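Local coordinates for Exo-arabinanase (Penicillium chrysogenum, PDB 3A72), which probably releases arabinobiose from the ends of alpha-1,5-linked L-arabinan chains as an exo-acting glycosyl hydrolase, at residues A[218-224]-A[235-241]. Residues are numbered along the deposited sequence; the frame is centred on the assembly and turned at random.
Sequences YFYVYEY and FPLYYRL. With AHR (alpha-L-arabinofuranose), chain B.
Phe235 packs its ring obliquely beside the carboxylate of Glu223, Phe235 CD1 3.6 Å from Glu223 CD, and so limits where the acid can swing; hydrogen bonds from arabinofuranose O1 to OE2 (2.6 Å) and from Ser267 N to OE1 satisfy its oxygens. Pro236, lacking an N-H, still offers its carbonyl oxygen to Tyr224 N, 2.9 Å away. Leu237, apolar like its neighbour Pro268, faces the same side of the sheet as Glu223. On the other side Tyr238 combines an aromatic face for Tyr224 with a hydroxyl for Arg255: Tyr224 CD2 stands above the centre of the Tyr238 ring in a T-shaped pair, its hydroxyl bonding Asp203, while Tyr238 CB sits over a face of the Tyr222 ring, 3.8 Å from the centroid. Paired backbone hydrogen bonds at Tyr222-Tyr238 and Tyr220-Arg240 join the two strands of a beta hairpin, the middle strands of one four-stranded blade of a six-bladed beta-propeller, as in sialidase-like proteins. Tyr239 shares the side of Val221 and Phe219; with CG wedged between backbone N and carbonyl carbon (chi1 50°), its ring takes Phe219 CE1 over a face, 3.3 Å from Tyr239 CG, planes oblique at 37°; Gly299 O holds its hydroxyl. Arg240 is long enough, extended from CG to NE, for NE to donate to Tyr222 OH (3.1 Å, 161°); Tyr198 OH bonds both Tyr222 OH and Arg240 NH2. Leu241 packs methyl CD2 against the in-plane edge of the Phe219 ring, 4.1 Å from Phe219 CD1.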
# COMPACT_ATOMS: atom_id res chain seq x y z
N TYR A 218 -13.98 -7.47 -5.90
CA TYR A 218 -12.81 -6.77 -5.40
C TYR A 218 -13.21 -6.02 -4.16
O TYR A 218 -14.24 -5.34 -4.12
CB TYR A 218 -12.24 -5.80 -6.44
CG TYR A 218 -11.69 -6.49 -7.67
CD1 TYR A 218 -10.32 -6.70 -7.82
CD2 TYR A 218 -12.55 -6.94 -8.68
CE1 TYR A 218 -9.82 -7.32 -8.96
CE2 TYR A 218 -12.03 -7.57 -9.80
CZ TYR A 218 -10.69 -7.77 -9.95
OH TYR A 218 -10.20 -8.39 -11.07
N PHE A 219 -12.36 -6.15 -3.13
CA PHE A 219 -12.48 -5.48 -1.83
C PHE A 219 -11.54 -4.27 -1.84
O PHE A 219 -10.32 -4.44 -1.86
CB PHE A 219 -12.14 -6.47 -0.73
CG PHE A 219 -12.19 -5.98 0.67
CD1 PHE A 219 -13.39 -6.08 1.39
CD2 PHE A 219 -11.11 -5.42 1.32
CE1 PHE A 219 -13.47 -5.61 2.68
CE2 PHE A 219 -11.19 -4.97 2.62
CZ PHE A 219 -12.37 -5.07 3.31
N TYR A 220 -12.13 -3.10 -1.90
CA TYR A 220 -11.43 -1.81 -1.98
C TYR A 220 -11.54 -1.15 -0.63
O TYR A 220 -12.67 -0.76 -0.25
CB TYR A 220 -12.07 -1.01 -3.11
CG TYR A 220 -11.60 0.40 -3.35
CD1 TYR A 220 -10.80 0.71 -4.45
CD2 TYR A 220 -11.95 1.45 -2.52
CE1 TYR A 220 -10.36 2.01 -4.67
CE2 TYR A 220 -11.53 2.73 -2.74
CZ TYR A 220 -10.75 3.02 -3.82
OH TYR A 220 -10.39 4.33 -3.99
N VAL A 221 -10.46 -1.01 0.11
CA VAL A 221 -10.47 -0.47 1.46
C VAL A 221 -9.73 0.87 1.45
O VAL A 221 -8.80 1.11 0.68
CB VAL A 221 -9.88 -1.48 2.46
CG1 VAL A 221 -8.38 -1.65 2.33
CG2 VAL A 221 -10.26 -1.15 3.92
N TYR A 222 -10.17 1.75 2.36
CA TYR A 222 -9.61 3.09 2.46
C TYR A 222 -9.88 3.64 3.85
O TYR A 222 -10.72 3.13 4.60
CB TYR A 222 -10.23 3.99 1.42
CG TYR A 222 -11.73 4.17 1.36
CD1 TYR A 222 -12.35 5.30 1.84
CD2 TYR A 222 -12.52 3.20 0.77
CE1 TYR A 222 -13.73 5.48 1.76
CE2 TYR A 222 -13.89 3.38 0.63
CZ TYR A 222 -14.49 4.50 1.12
OH TYR A 222 -15.86 4.65 0.95
N GLU A 223 -9.12 4.70 4.21
CA GLU A 223 -9.48 5.51 5.37
C GLU A 223 -10.44 6.58 4.91
O GLU A 223 -10.24 7.21 3.85
CB GLU A 223 -8.25 6.12 6.07
CG GLU A 223 -7.47 7.12 5.21
CD GLU A 223 -6.29 7.76 5.89
OE1 GLU A 223 -5.76 7.21 6.91
OE2 GLU A 223 -5.87 8.84 5.37
N TYR A 224 -11.48 6.83 5.67
CA TYR A 224 -12.48 7.86 5.32
C TYR A 224 -12.29 9.00 6.35
O TYR A 224 -12.94 8.99 7.39
CB TYR A 224 -13.88 7.27 5.24
CG TYR A 224 -14.96 8.24 4.87
CD1 TYR A 224 -14.77 9.58 4.56
CD2 TYR A 224 -16.27 7.83 4.84
CE1 TYR A 224 -15.76 10.43 4.23
CE2 TYR A 224 -17.32 8.72 4.57
CZ TYR A 224 -17.04 10.01 4.26
OH TYR A 224 -18.09 10.86 4.04
N PHE A 235 -10.62 8.98 11.02
CA PHE A 235 -10.26 8.24 9.80
C PHE A 235 -10.70 6.79 9.90
O PHE A 235 -9.88 5.87 9.70
CB PHE A 235 -8.74 8.33 9.57
CG PHE A 235 -8.21 9.69 9.26
CD1 PHE A 235 -8.15 10.11 7.95
CD2 PHE A 235 -7.69 10.51 10.23
CE1 PHE A 235 -7.58 11.36 7.59
CE2 PHE A 235 -7.16 11.74 9.91
CZ PHE A 235 -7.06 12.12 8.58
N PRO A 236 -11.98 6.51 10.11
CA PRO A 236 -12.44 5.10 10.15
C PRO A 236 -12.20 4.40 8.85
O PRO A 236 -12.27 4.97 7.75
CB PRO A 236 -13.93 5.22 10.40
CG PRO A 236 -14.27 6.59 9.83
CD PRO A 236 -13.10 7.46 10.21
N LEU A 237 -11.98 3.08 8.95
CA LEU A 237 -11.83 2.27 7.75
C LEU A 237 -13.20 1.99 7.13
O LEU A 237 -14.18 1.63 7.81
CB LEU A 237 -11.13 0.94 8.05
CG LEU A 237 -9.74 1.09 8.65
CD1 LEU A 237 -9.08 -0.29 8.65
CD2 LEU A 237 -8.90 2.14 7.95
N TYR A 238 -13.24 2.14 5.80
CA TYR A 238 -14.41 1.85 4.96
C TYR A 238 -13.96 0.97 3.82
O TYR A 238 -12.80 0.96 3.43
CB TYR A 238 -15.01 3.16 4.36
CG TYR A 238 -16.00 3.86 5.24
CD1 TYR A 238 -15.66 4.40 6.47
CD2 TYR A 238 -17.32 3.99 4.82
CE1 TYR A 238 -16.62 5.03 7.24
CE2 TYR A 238 -18.30 4.63 5.60
CZ TYR A 238 -17.94 5.14 6.81
OH TYR A 238 -18.84 5.80 7.61
N TYR A 239 -14.92 0.22 3.24
CA TYR A 239 -14.64 -0.51 2.03
C TYR A 239 -15.82 -0.42 1.08
O TYR A 239 -16.96 -0.12 1.43
CB TYR A 239 -14.30 -1.93 2.32
CG TYR A 239 -15.16 -2.80 3.21
CD1 TYR A 239 -16.18 -3.60 2.70
CD2 TYR A 239 -14.91 -2.84 4.56
CE1 TYR A 239 -16.94 -4.41 3.53
CE2 TYR A 239 -15.65 -3.69 5.37
CZ TYR A 239 -16.65 -4.46 4.88
OH TYR A 239 -17.31 -5.32 5.74
N ARG A 240 -15.48 -0.67 -0.18
CA ARG A 240 -16.43 -0.80 -1.29
C ARG A 240 -16.15 -2.13 -1.96
O ARG A 240 -15.03 -2.59 -2.05
CB ARG A 240 -16.28 0.36 -2.25
CG ARG A 240 -16.83 1.65 -1.69
CD ARG A 240 -16.50 2.85 -2.51
NE ARG A 240 -16.92 4.10 -1.88
CZ ARG A 240 -17.49 5.13 -2.48
NH1 ARG A 240 -17.76 5.14 -3.77
NH2 ARG A 240 -17.74 6.21 -1.76
N LEU A 241 -17.25 -2.73 -2.46
CA LEU A 241 -17.19 -4.01 -3.14
C LEU A 241 -17.69 -3.87 -4.56
O LEU A 241 -18.81 -3.34 -4.77
CB LEU A 241 -18.05 -5.02 -2.36
CG LEU A 241 -17.38 -5.43 -1.02
CD1 LEU A 241 -18.36 -5.76 0.05
CD2 LEU A 241 -16.38 -6.57 -1.31
O5 AHR B . 0.54 12.40 4.22
C5 AHR B . -0.33 12.16 3.06
C4 AHR B . -1.72 11.92 3.55
O4 AHR B . -1.74 10.65 4.23
C3 AHR B . -2.74 11.80 2.42
O3 AHR B . -3.27 13.10 2.11
C2 AHR B . -3.80 10.86 3.04
O2 AHR B . -4.44 10.02 2.08
C1 AHR B . -3.05 10.07 4.11
O1 AHR B . -3.66 10.26 5.42